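PDB 2QTP: peptide synthase from Silicibacter pomeroyi DSS-3, which is of unknown function but probably takes part in amino-acid metabolism, adopting a variant of the Bacillus chorismate mutase fold. Local coordinates for residues I36-A41 with T49-T54; A56-L61 with A96-P101; F11-R16 with D148-R153. All coordinates share one frame; numbering follows the deposited sequence.

In the fold
All three contacts are partly buried, each running from buried side chains (I36 and L51; L58 and I98; I150 and V152) to exposed ones. Contacts 1 and 2 share helix 49-70 and touch each other, their centres about 10 Å apart: contact 1 sets the first turns of that helix against the end of strand 21-37, and contact 2 sets its next turns against helix 92-98 and its exit. Contact 3 lies on the opposite side of the chain's centre, where strand 5-15 faces strand 148-152 of the small second sheet. Contact 2 is almost wholly aliphatic, with a proline; contacts 1 and 3 each mix apolar packing with a phenylalanine and a glutamate, contact 1 adding a proline.

Contact 1 (I36-A41 with T49-T54); sequences IENPFA and TELMDT
F40 and L51 slide past each other in opposite directions, ring atoms CD2 and CE2 passing L51 CG and CD1 obliquely, with F40 CD2 3.7 Å from L51 CD1. The ring reaches the helix because CG stands beside the backbone N and anti to the carbonyl carbon (chi1 -52°). P39 CG sits over the centre of one face of this ring, and P39 touches both helix residues: its CD meets L51 CD2 at 3.7 Å, and it slides past E50 in the opposite direction, CB 3.4 Å from E50 OE2. The extended E50 chain lays its carboxylate against P39, its plane 75° from that of the F40 ring, while CB meets F40 CZ. Deeper in, I36 CD1 and T54 CG2 meet tip to tip at 4.1 Å; T54 OG1 donates to E50 O (3.0 Å), which fixes the methyl toward the isoleucine. The turn carrying P39 and F40 is an Asx turn: N38 OD1 accepts from F40 N at 3.0 Å, the donor above the carbonyl plane, while N38 ND2 binds H94 ND1. Cutting the F40 ring back to an alanine here is likely to leave L51 CD1 and P39 CG without their aromatic partner and open a gap beside the helix. This is a strand-turn-helix connection, in which strand 21-37 leads through a type I turn and a loop into the helix that packs back on its sheet.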
loop_
_atom_site.group_PDB
_atom_site.type_symbol
_atom_site.label_atom_id
_atom_site.label_comp_id
_atom_site.label_asym_id
_atom_site.label_seq_id
_atom_site.Cartn_x
_atom_site.Cartn_y
_atom_site.Cartn_z
ATOM N N ILE A 36 5.876 6.384 -6.892
ATOM C CA ILE A 36 5.799 7.738 -7.423
ATOM C C ILE A 36 7.019 8.551 -7.045
ATOM O O ILE A 36 7.689 8.226 -6.101
ATOM C CB ILE A 36 4.545 8.487 -6.896
ATOM C CG1 ILE A 36 4.576 8.567 -5.364
ATOM C CG2 ILE A 36 3.270 7.801 -7.374
ATOM C CD1 ILE A 36 3.747 9.672 -4.776
ATOM N N GLU A 37 7.283 9.615 -7.792
ATOM C CA GLU A 37 8.306 10.584 -7.450
ATOM C C GLU A 37 7.811 11.420 -6.273
ATOM O O GLU A 37 6.655 11.827 -6.238
ATOM C CB GLU A 37 8.619 11.478 -8.659
ATOM C CG GLU A 37 9.676 12.574 -8.379
ATOM C CD GLU A 37 9.914 13.513 -9.576
ATOM O OE1 GLU A 37 10.439 13.032 -10.612
ATOM O OE2 GLU A 37 9.574 14.720 -9.465
ATOM N N ASN A 38 8.674 11.624 -5.279
ATOM C CA ASN A 38 8.353 12.458 -4.126
ATOM C C ASN A 38 8.676 13.883 -4.537
ATOM O O ASN A 38 9.841 14.190 -4.799
ATOM C CB ASN A 38 9.203 11.994 -2.940
ATOM C CG ASN A 38 8.993 12.774 -1.688
ATOM O OD1 ASN A 38 8.218 13.739 -1.633
ATOM N ND2 ASN A 38 9.767 12.394 -0.642
ATOM N N PRO A 39 7.656 14.760 -4.646
ATOM C CA PRO A 39 7.986 16.148 -5.036
ATOM C C PRO A 39 8.852 16.901 -4.004
ATOM O O PRO A 39 9.479 17.889 -4.343
ATOM C CB PRO A 39 6.589 16.808 -5.173
ATOM C CG PRO A 39 5.739 16.049 -4.215
ATOM C CD PRO A 39 6.205 14.604 -4.416
ATOM N N PHE A 40 8.916 16.398 -2.776
ATOM C CA PHE A 40 9.665 17.025 -1.714
ATOM C C PHE A 40 10.984 16.331 -1.413
ATOM O O PHE A 40 11.577 16.599 -0.395
ATOM C CB PHE A 40 8.789 17.103 -0.457
ATOM C CG PHE A 40 7.420 17.748 -0.702
ATOM C CD1 PHE A 40 7.304 18.869 -1.488
ATOM C CD2 PHE A 40 6.274 17.241 -0.109
ATOM C CE1 PHE A 40 6.073 19.462 -1.704
ATOM C CE2 PHE A 40 5.037 17.825 -0.339
ATOM C CZ PHE A 40 4.949 18.935 -1.131
ATOM N N ALA A 41 11.420 15.426 -2.287
ATOM C CA ALA A 41 12.696 14.767 -2.129
ATOM C C ALA A 41 13.798 15.821 -2.171
ATOM O O ALA A 41 13.788 16.693 -3.032
ATOM C CB ALA A 41 12.930 13.673 -3.231
ATOM N N THR A 49 0.334 19.627 1.331
ATOM C CA THR A 49 -0.929 19.522 0.615
ATOM C C THR A 49 -0.793 18.661 -0.638
ATOM O O THR A 49 -1.618 17.784 -0.892
ATOM C CB THR A 49 -1.432 20.947 0.254
ATOM O OG1 THR A 49 -1.728 21.641 1.467
ATOM C CG2 THR A 49 -2.687 20.953 -0.672
ATOM N N GLU A 50 0.257 18.914 -1.410
ATOM C CA GLU A 50 0.436 18.251 -2.683
ATOM C C GLU A 50 0.510 16.726 -2.500
ATOM O O GLU A 50 -0.049 15.981 -3.300
ATOM C CB GLU A 50 1.695 18.793 -3.384
ATOM C CG GLU A 50 1.864 18.281 -4.811
ATOM C CD GLU A 50 3.214 18.614 -5.462
ATOM O OE1 GLU A 50 3.884 19.612 -5.077
ATOM O OE2 GLU A 50 3.574 17.843 -6.384
ATOM N N LEU A 51 1.158 16.257 -1.437
ATOM C CA LEU A 51 1.181 14.819 -1.175
ATOM C C LEU A 51 -0.156 14.269 -0.657
ATOM O O LEU A 51 -0.443 13.117 -0.916
ATOM C CB LEU A 51 2.324 14.408 -0.247
ATOM C CG LEU A 51 3.725 14.264 -0.861
ATOM C CD1 LEU A 51 4.727 13.909 0.221
ATOM C CD2 LEU A 51 3.802 13.252 -1.973
HETATM N N MSE A 52 -0.950 15.069 0.083
HETATM C CA MSE A 52 -2.251 14.627 0.555
HETATM C C MSE A 52 -3.207 14.482 -0.620
HETATM O O MSE A 52 -3.956 13.508 -0.684
HETATM C CB MSE A 52 -2.855 15.583 1.600
HETATM C CG MSE A 52 -2.009 15.803 2.864
HETATM SE SE MSE A 52 -2.884 16.757 4.247
HETATM C CE MSE A 52 -1.376 16.654 5.494
ATOM N N ASP A 53 -3.192 15.454 -1.531
ATOM C CA ASP A 53 -4.024 15.392 -2.736
ATOM C C ASP A 53 -3.625 14.201 -3.594
ATOM O O ASP A 53 -4.480 13.474 -4.056
ATOM C CB ASP A 53 -3.918 16.677 -3.547
ATOM C CG ASP A 53 -4.531 17.877 -2.846
ATOM O OD1 ASP A 53 -5.352 17.723 -1.917
ATOM O OD2 ASP A 53 -4.163 18.991 -3.234
ATOM N N THR A 54 -2.328 13.960 -3.761
ATOM C CA THR A 54 -1.841 12.761 -4.523
ATOM C C THR A 54 -2.245 11.435 -3.839
ATOM O O THR A 54 -2.655 10.488 -4.479
ATOM C CB THR A 54 -0.295 12.804 -4.716
ATOM O OG1 THR A 54 0.033 13.964 -5.474
ATOM C CG2 THR A 54 0.235 11.598 -5.453
#

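Contact 2 (A56-L61 with A96-P101); sequences AELGAL and AAILHP
A56 and P101 bring helix and loop together most closely: P101 CG lies 3.4 Å from A56 N, and A56 CB stands 4.0 Å from the same CG. The methyl of alanine is small enough for the proline ring to lie almost against the helix backbone, and the two CA atoms are consequently only 5.6 Å apart. A second, purely aliphatic meeting lies nearer the sheet, where L58 CD1 and I98 CD1 approach to 4.2 Å. Both residues are buried, and their branched aliphatic chains suit a place between helix and sheet. No hydrogen bond crosses between the segments, so the two meet by van der Waals packing.

The shell behind these residues sets their positions. P101 CG also rests 3.5 Å from M52 O, one turn earlier in the helix, so the ring bears on helix backbone at both places. Helix 92-98 ends with i to i+3 bonds, H100 N to A97 O at 3.1 Å and a weak one from L99 N to A96 O; the chain then turns and delivers P101, which has no backbone N-H to place. L99 O accepts from K82 NZ, tying this exit to strand 79-86. I98 CD1 is carried inward with chi1 at -129°, away from the usual staggered positions.

Beneath both helices runs the mixed sheet: L58 packs on A34 and I36 of strand 21-37, I5 of strand 5-15 and V165 of strand 162-171, and I98 on I36, I163 and V165. The contact thus joins helix 49-70 to the end of helix 92-98 and its exit loop, over strands 21-37 and 162-171, which both L58 and I98 touch.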
loop_
_atom_site.group_PDB
_atom_site.type_symbol
_atom_site.label_atom_id
_atom_site.label_comp_id
_atom_site.label_asym_id
_atom_site.label_seq_id
_atom_site.Cartn_x
_atom_site.Cartn_y
_atom_site.Cartn_z
ATOM N N ALA A 56 -4.869 10.943 -1.936
ATOM C CA ALA A 56 -6.304 10.730 -2.160
ATOM C C ALA A 56 -6.582 9.966 -3.468
ATOM O O ALA A 56 -7.347 9.015 -3.466
ATOM C CB ALA A 56 -7.070 12.066 -2.127
ATOM N N GLU A 57 -5.954 10.394 -4.552
ATOM C CA GLU A 57 -6.121 9.762 -5.851
ATOM C C GLU A 57 -5.505 8.365 -5.894
ATOM O O GLU A 57 -6.073 7.466 -6.490
ATOM C CB GLU A 57 -5.505 10.647 -6.931
ATOM C CG GLU A 57 -6.243 11.972 -7.129
ATOM C CD GLU A 57 -5.440 12.986 -7.920
ATOM O OE1 GLU A 57 -4.185 12.959 -7.853
ATOM O OE2 GLU A 57 -6.072 13.823 -8.591
ATOM N N LEU A 58 -4.357 8.181 -5.249
ATOM C CA LEU A 58 -3.702 6.878 -5.204
ATOM C C LEU A 58 -4.501 5.870 -4.418
ATOM O O LEU A 58 -4.640 4.734 -4.844
ATOM C CB LEU A 58 -2.286 6.952 -4.649
ATOM C CG LEU A 58 -1.221 7.394 -5.627
ATOM C CD1 LEU A 58 0.076 7.397 -4.854
ATOM C CD2 LEU A 58 -1.158 6.514 -6.856
ATOM N N GLY A 59 -5.042 6.267 -3.282
ATOM C CA GLY A 59 -5.833 5.331 -2.489
ATOM C C GLY A 59 -7.016 4.771 -3.243
ATOM O O GLY A 59 -7.322 3.562 -3.191
ATOM N N ALA A 60 -7.700 5.661 -3.951
ATOM C CA ALA A 60 -8.812 5.283 -4.794
ATOM C C ALA A 60 -8.330 4.347 -5.906
ATOM O O ALA A 60 -8.939 3.320 -6.163
ATOM C CB ALA A 60 -9.466 6.540 -5.388
ATOM N N LEU A 61 -7.242 4.719 -6.567
ATOM C CA LEU A 61 -6.707 3.945 -7.667
ATOM C C LEU A 61 -6.278 2.534 -7.224
ATOM O O LEU A 61 -6.651 1.538 -7.850
ATOM C CB LEU A 61 -5.509 4.672 -8.302
ATOM C CG LEU A 61 -4.694 3.846 -9.323
ATOM C CD1 LEU A 61 -5.518 3.554 -10.575
ATOM C CD2 LEU A 61 -3.442 4.582 -9.690
ATOM N N ALA A 96 3.361 10.069 6.016
ATOM C CA ALA A 96 2.161 10.483 6.752
ATOM C C ALA A 96 1.165 11.241 5.866
ATOM O O ALA A 96 -0.037 10.958 5.890
ATOM C CB ALA A 96 2.532 11.300 7.944
ATOM N N ALA A 97 1.674 12.199 5.090
ATOM C CA ALA A 97 0.851 13.055 4.255
ATOM C C ALA A 97 0.173 12.232 3.197
ATOM O O ALA A 97 -1.028 12.346 2.972
ATOM C CB ALA A 97 1.700 14.178 3.610
ATOM N N ILE A 98 0.961 11.411 2.516
ATOM C CA ILE A 98 0.408 10.564 1.464
ATOM C C ILE A 98 -0.702 9.622 2.010
ATOM O O ILE A 98 -1.690 9.409 1.341
ATOM C CB ILE A 98 1.544 9.865 0.591
ATOM C CG1 ILE A 98 1.250 10.108 -0.896
ATOM C CG2 ILE A 98 1.670 8.439 0.925
ATOM C CD1 ILE A 98 2.186 9.524 -1.847
ATOM N N LEU A 99 -0.621 9.202 3.261
ATOM C CA LEU A 99 -1.613 8.318 3.889
ATOM C C LEU A 99 -2.749 9.014 4.633
ATOM O O LEU A 99 -3.629 8.354 5.196
ATOM C CB LEU A 99 -0.888 7.421 4.929
ATOM C CG LEU A 99 0.151 6.415 4.384
ATOM C CD1 LEU A 99 0.887 5.711 5.531
ATOM C CD2 LEU A 99 -0.479 5.419 3.390
ATOM N N HIS A 100 -2.700 10.332 4.686
ATOM C CA HIS A 100 -3.656 11.131 5.468
ATOM C C HIS A 100 -5.129 10.987 5.049
ATOM O O HIS A 100 -5.970 10.702 5.888
ATOM C CB HIS A 100 -3.216 12.592 5.438
ATOM C CG HIS A 100 -4.154 13.512 6.136
ATOM N ND1 HIS A 100 -4.130 13.697 7.499
ATOM C CD2 HIS A 100 -5.187 14.254 5.667
ATOM C CE1 HIS A 100 -5.103 14.529 7.837
ATOM N NE2 HIS A 100 -5.764 14.879 6.747
ATOM N N PRO A 101 -5.452 11.170 3.762
ATOM C CA PRO A 101 -6.869 11.061 3.380
ATOM C C PRO A 101 -7.476 9.716 3.622
ATOM O O PRO A 101 -6.794 8.718 3.457
ATOM C CB PRO A 101 -6.845 11.343 1.871
ATOM C CG PRO A 101 -5.456 11.129 1.452
ATOM C CD PRO A 101 -4.622 11.547 2.611
#

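Contact 3 (F11-R16 with D148-R153); sequences FIEETR and DGIEVR
With CG beside the backbone N and anti to the carbonyl carbon (chi1 -49°), the ring of F11 reaches across to the end of strand 148-152, at V152 and R153. E13, two residues on, has its CG anti to the backbone N (chi1 169°) and an extended chain beyond, which brings it alongside I150; these two chains slide past each other in opposite directions.

The ring is used in two ways. V152 CB lies over one face, 4.4 Å from F11 CZ, an apolar contact with a buried residue. R153 O comes instead at the edge, near the ring plane, 3.5 Å from F11 CZ, where the slightly positive aromatic hydrogens can meet a carbonyl oxygen. A flat, largely apolar ring suits this partly exposed site, able to pack against a valine and tolerate a carbonyl at its edge. Farther along, E13 OE1 passes I150 CD1 at 3.9 Å: I150 is buried, while E13 is only partly so.

No hydrogen bond links the two segments, and the CA atoms of F11 and V152 are 7.9 Å apart, a separation for side-chain packing between sheets. K29 helps bridge them, for it shares backbone bonds with E13 and its NZ donates to G149 O.

Strand 5-15 is paired with strand 21-37, and F11 packs also on V31 and V33 there. Its I12 turns the other way, to A69 and L70 of helix 49-70. Within their own two-stranded sheet I150 and V152 touch V133 and L131 of the paired strand 131-135, and V152 also reaches V31 of the mixed sheet, so the two-stranded sheet lies against the mixed sheet on the face away from that helix.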
loop_
_atom_site.group_PDB
_atom_site.type_symbol
_atom_site.label_atom_id
_atom_site.label_comp_id
_atom_site.label_asym_id
_atom_site.label_seq_id
_atom_site.Cartn_x
_atom_site.Cartn_y
_atom_site.Cartn_z
ATOM N N PHE A 11 -0.358 -7.777 -6.168
ATOM C CA PHE A 11 0.015 -9.105 -5.599
ATOM C C PHE A 11 -1.249 -9.726 -5.025
ATOM O O PHE A 11 -1.960 -9.061 -4.264
ATOM C CB PHE A 11 1.013 -8.987 -4.426
ATOM C CG PHE A 11 2.227 -8.101 -4.695
ATOM C CD1 PHE A 11 2.105 -6.735 -4.921
ATOM C CD2 PHE A 11 3.515 -8.637 -4.641
ATOM C CE1 PHE A 11 3.240 -5.947 -5.148
ATOM C CE2 PHE A 11 4.667 -7.844 -4.850
ATOM C CZ PHE A 11 4.521 -6.508 -5.110
ATOM N N ILE A 12 -1.559 -10.962 -5.417
ATOM C CA ILE A 12 -2.671 -11.684 -4.837
ATOM C C ILE A 12 -2.152 -13.006 -4.265
ATOM O O ILE A 12 -1.324 -13.691 -4.885
ATOM C CB ILE A 12 -3.737 -12.081 -5.871
ATOM C CG1 ILE A 12 -4.138 -10.905 -6.740
ATOM C CG2 ILE A 12 -4.980 -12.626 -5.165
ATOM C CD1 ILE A 12 -5.285 -11.250 -7.670
ATOM N N GLU A 13 -2.704 -13.412 -3.136
ATOM C CA GLU A 13 -2.297 -14.641 -2.508
ATOM C C GLU A 13 -3.525 -15.426 -2.061
ATOM O O GLU A 13 -4.371 -14.883 -1.359
ATOM C CB GLU A 13 -1.352 -14.247 -1.378
ATOM C CG GLU A 13 -0.947 -15.284 -0.377
ATOM C CD GLU A 13 -0.417 -14.608 0.893
ATOM O OE1 GLU A 13 0.514 -13.753 0.758
ATOM O OE2 GLU A 13 -0.980 -14.906 1.993
ATOM N N GLU A 14 -3.627 -16.687 -2.507
ATOM C CA GLU A 14 -4.709 -17.566 -2.129
ATOM C C GLU A 14 -4.184 -18.658 -1.244
ATOM O O GLU A 14 -3.267 -19.370 -1.630
ATOM C CB GLU A 14 -5.342 -18.291 -3.318
ATOM C CG GLU A 14 -5.631 -17.485 -4.541
ATOM C CD GLU A 14 -6.284 -18.341 -5.634
ATOM O OE1 GLU A 14 -6.634 -19.546 -5.391
ATOM O OE2 GLU A 14 -6.457 -17.765 -6.730
ATOM N N THR A 15 -4.828 -18.848 -0.106
ATOM C CA THR A 15 -4.460 -19.887 0.834
ATOM C C THR A 15 -5.516 -20.947 0.787
ATOM O O THR A 15 -6.697 -20.680 1.047
ATOM C CB THR A 15 -4.397 -19.338 2.239
ATOM O OG1 THR A 15 -3.433 -18.290 2.271
ATOM C CG2 THR A 15 -4.030 -20.426 3.209
ATOM N N ARG A 16 -5.094 -22.152 0.415
ATOM C CA ARG A 16 -5.968 -23.278 0.325
ATOM C C ARG A 16 -5.759 -24.287 1.459
ATOM O O ARG A 16 -6.603 -25.139 1.656
ATOM C CB ARG A 16 -5.728 -24.004 -0.994
ATOM C CG ARG A 16 -5.721 -23.126 -2.254
ATOM C CD ARG A 16 -5.647 -24.087 -3.446
ATOM N NE ARG A 16 -5.918 -23.445 -4.717
ATOM C CZ ARG A 16 -5.956 -24.086 -5.881
ATOM N NH1 ARG A 16 -5.745 -25.399 -5.942
ATOM N NH2 ARG A 16 -6.209 -23.408 -6.997
ATOM N N ASP A 148 -3.273 -8.487 11.311
ATOM C CA ASP A 148 -2.708 -9.410 10.328
ATOM C C ASP A 148 -1.966 -8.492 9.329
ATOM O O ASP A 148 -1.882 -7.266 9.552
ATOM C CB ASP A 148 -3.834 -10.219 9.655
ATOM C CG ASP A 148 -3.312 -11.313 8.717
ATOM O OD1 ASP A 148 -2.124 -11.703 8.848
ATOM O OD2 ASP A 148 -4.090 -11.780 7.850
ATOM N N GLY A 149 -1.423 -9.048 8.251
ATOM C CA GLY A 149 -0.756 -8.217 7.268
ATOM C C GLY A 149 -0.312 -8.923 6.010
ATOM O O GLY A 149 -0.440 -10.142 5.868
ATOM N N ILE A 150 0.188 -8.144 5.066
ATOM C CA ILE A 150 0.765 -8.720 3.873
ATOM C C ILE A 150 2.038 -7.941 3.549
ATOM O O ILE A 150 2.074 -6.717 3.667
ATOM C CB ILE A 150 -0.269 -8.780 2.691
ATOM C CG1 ILE A 150 0.390 -9.361 1.409
ATOM C CG2 ILE A 150 -0.924 -7.394 2.454
ATOM C CD1 ILE A 150 -0.622 -10.004 0.363
ATOM N N GLU A 151 3.086 -8.654 3.175
ATOM C CA GLU A 151 4.358 -8.049 2.834
ATOM C C GLU A 151 4.424 -7.768 1.371
ATOM O O GLU A 151 3.993 -8.581 0.543
ATOM C CB GLU A 151 5.492 -8.964 3.259
ATOM C CG GLU A 151 5.526 -9.105 4.759
ATOM C CD GLU A 151 6.653 -9.946 5.291
ATOM O OE1 GLU A 151 7.383 -10.527 4.513
ATOM O OE2 GLU A 151 6.827 -10.027 6.513
ATOM N N VAL A 152 4.971 -6.614 1.025
ATOM C CA VAL A 152 5.210 -6.273 -0.362
ATOM C C VAL A 152 6.617 -5.741 -0.512
ATOM O O VAL A 152 7.191 -5.177 0.422
ATOM C CB VAL A 152 4.211 -5.194 -0.915
ATOM C CG1 VAL A 152 2.797 -5.618 -0.713
ATOM C CG2 VAL A 152 4.402 -3.849 -0.261
ATOM N N ARG A 153 7.193 -5.971 -1.687
ATOM C CA ARG A 153 8.447 -5.325 -2.050
ATOM C C ARG A 153 8.566 -5.204 -3.526
ATOM O O ARG A 153 7.878 -5.884 -4.240
ATOM C CB ARG A 153 9.664 -6.009 -1.468
ATOM C CG ARG A 153 9.972 -7.345 -1.982
ATOM C CD ARG A 153 11.488 -7.620 -1.773
ATOM N NE ARG A 153 11.881 -8.297 -2.962
ATOM C CZ ARG A 153 12.983 -8.103 -3.648
ATOM N NH1 ARG A 153 13.945 -7.280 -3.276
ATOM N NH2 ARG A 153 13.119 -8.816 -4.733
#